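TqaA (Penicillium aethiopicum, PDB 5DLK) is a fungal nonribosomal peptide synthetase, represented here by its terminal condensation-like (CT) domain, which probably macrocyclises the peptide carried on a phosphopantetheine arm. Local coordinates at residues F306-N311 / T355-A360. Sequence-based numbering, arbitrary orientation.
Sequences FGHTVN and TQYTRA
The phenol ring of Y357 lies across the end of the H308 imidazole and alongside V310, joining helix 346-358 to strand 303-310 of a mixed sheet in the condensation-domain fold. H308 and V310, two residues apart on the strand, both direct their side chains at the helix. H308 has two conformers; in the one described here, CE1 comes 3.5 Å from Y357 CD1, which sits at the imidazole edge, in its plane. The two ring planes are nearly perpendicular, at 88°, with centroids 5.8 Å apart. In the same conformer H308 ND1 is hydrogen-bonded to K288 NZ. With CG anti to the backbone N (chi1 160°), Y357 carries its ring away from helix 346-358 toward the strand, running past V310 in the opposite direction. N311, just after the strand, and Y357 both belong to the phosphopantetheine-binding site, as do T282 and N392, each about 6 Å from the Y357 side chain (side chain to side chain). The contact therefore lies in the wall of the pantetheine site, although no phosphopantetheine is bound in this structure. At the phenol edge, V310 CG1 lies 4.0 Å from Y357 CE1.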
# COMPACT_ATOMS: atom_id res chain seq x y z
N PHE A 306 17.43 -5.44 -4.92
CA PHE A 306 16.71 -5.01 -3.72
C PHE A 306 15.21 -4.96 -4.06
O PHE A 306 14.82 -5.14 -5.20
CB PHE A 306 17.24 -3.66 -3.19
CG PHE A 306 17.30 -2.55 -4.22
CD1 PHE A 306 18.38 -2.45 -5.11
CD2 PHE A 306 16.27 -1.63 -4.33
CE1 PHE A 306 18.43 -1.42 -6.06
CE2 PHE A 306 16.31 -0.61 -5.28
CZ PHE A 306 17.39 -0.51 -6.15
N GLY A 307 14.37 -4.74 -3.06
CA GLY A 307 12.94 -4.74 -3.35
C GLY A 307 12.44 -3.36 -3.72
O GLY A 307 13.04 -2.34 -3.33
N HIS A 308 11.37 -3.30 -4.51
CA HIS A 308 10.69 -2.03 -4.71
C HIS A 308 9.20 -2.26 -4.92
O HIS A 308 8.77 -3.37 -5.23
CB HIS A 308 11.31 -1.22 -5.88
CG HIS A 308 10.89 -1.67 -7.25
ND1 HIS A 308 10.55 -0.79 -8.25
CD2 HIS A 308 10.78 -2.91 -7.79
CE1 HIS A 308 10.25 -1.46 -9.35
NE2 HIS A 308 10.37 -2.75 -9.09
N THR A 309 8.42 -1.22 -4.67
CA THR A 309 6.97 -1.27 -4.78
C THR A 309 6.51 -0.92 -6.19
O THR A 309 6.94 0.09 -6.76
CB THR A 309 6.31 -0.30 -3.79
OG1 THR A 309 6.81 -0.57 -2.48
CG2 THR A 309 4.80 -0.48 -3.82
N VAL A 310 5.68 -1.79 -6.76
CA VAL A 310 5.04 -1.55 -8.05
C VAL A 310 3.54 -1.46 -7.82
O VAL A 310 3.03 -1.98 -6.82
CB VAL A 310 5.37 -2.68 -9.08
CG1 VAL A 310 6.92 -2.69 -9.35
CG2 VAL A 310 4.88 -4.03 -8.57
N ASN A 311 2.81 -0.80 -8.72
CA ASN A 311 1.41 -0.55 -8.39
C ASN A 311 0.47 -1.71 -8.75
O ASN A 311 -0.66 -1.77 -8.25
CB ASN A 311 0.93 0.76 -9.05
CG ASN A 311 1.00 0.74 -10.57
OD1 ASN A 311 0.73 -0.28 -11.22
ND2 ASN A 311 1.37 1.87 -11.15
N THR A 355 14.79 0.83 -17.35
CA THR A 355 14.36 -0.35 -18.08
C THR A 355 14.34 -1.60 -17.19
O THR A 355 13.57 -2.51 -17.44
CB THR A 355 15.22 -0.56 -19.35
OG1 THR A 355 16.58 -0.62 -19.01
CG2 THR A 355 15.04 0.61 -20.29
N GLN A 356 15.13 -1.64 -16.12
CA GLN A 356 15.05 -2.79 -15.20
C GLN A 356 13.71 -2.84 -14.47
O GLN A 356 13.34 -3.88 -13.93
CB GLN A 356 16.22 -2.78 -14.21
CG GLN A 356 17.56 -3.13 -14.88
CD GLN A 356 17.54 -4.55 -15.46
OE1 GLN A 356 17.29 -4.74 -16.65
NE2 GLN A 356 17.83 -5.54 -14.62
N TYR A 357 13.00 -1.71 -14.46
CA TYR A 357 11.60 -1.67 -14.02
C TYR A 357 10.63 -1.94 -15.18
O TYR A 357 9.71 -2.74 -15.04
CB TYR A 357 11.31 -0.30 -13.38
CG TYR A 357 9.85 0.06 -13.31
CD1 TYR A 357 8.95 -0.70 -12.55
CD2 TYR A 357 9.36 1.19 -13.97
CE1 TYR A 357 7.61 -0.35 -12.47
CE2 TYR A 357 8.02 1.53 -13.89
CZ TYR A 357 7.16 0.76 -13.15
OH TYR A 357 5.82 1.12 -13.08
N THR A 358 10.83 -1.27 -16.31
CA THR A 358 9.82 -1.34 -17.37
C THR A 358 9.78 -2.70 -18.03
O THR A 358 8.71 -3.12 -18.52
CB THR A 358 10.01 -0.23 -18.44
OG1 THR A 358 11.27 -0.37 -19.09
CG2 THR A 358 9.93 1.15 -17.79
N ARG A 359 10.91 -3.41 -18.02
CA ARG A 359 10.94 -4.81 -18.54
C ARG A 359 9.91 -5.71 -17.83
O ARG A 359 9.39 -6.68 -18.41
CB ARG A 359 12.33 -5.42 -18.34
CG ARG A 359 13.42 -4.97 -19.29
CD ARG A 359 14.78 -5.55 -18.86
NE ARG A 359 14.79 -7.02 -18.99
CZ ARG A 359 15.67 -7.84 -18.41
NH1 ARG A 359 16.63 -7.37 -17.63
NH2 ARG A 359 15.57 -9.16 -18.63
N ALA A 360 9.64 -5.40 -16.57
CA ALA A 360 8.85 -6.30 -15.75
C ALA A 360 7.35 -5.93 -15.68
O ALA A 360 6.60 -6.59 -14.98
CB ALA A 360 9.43 -6.35 -14.33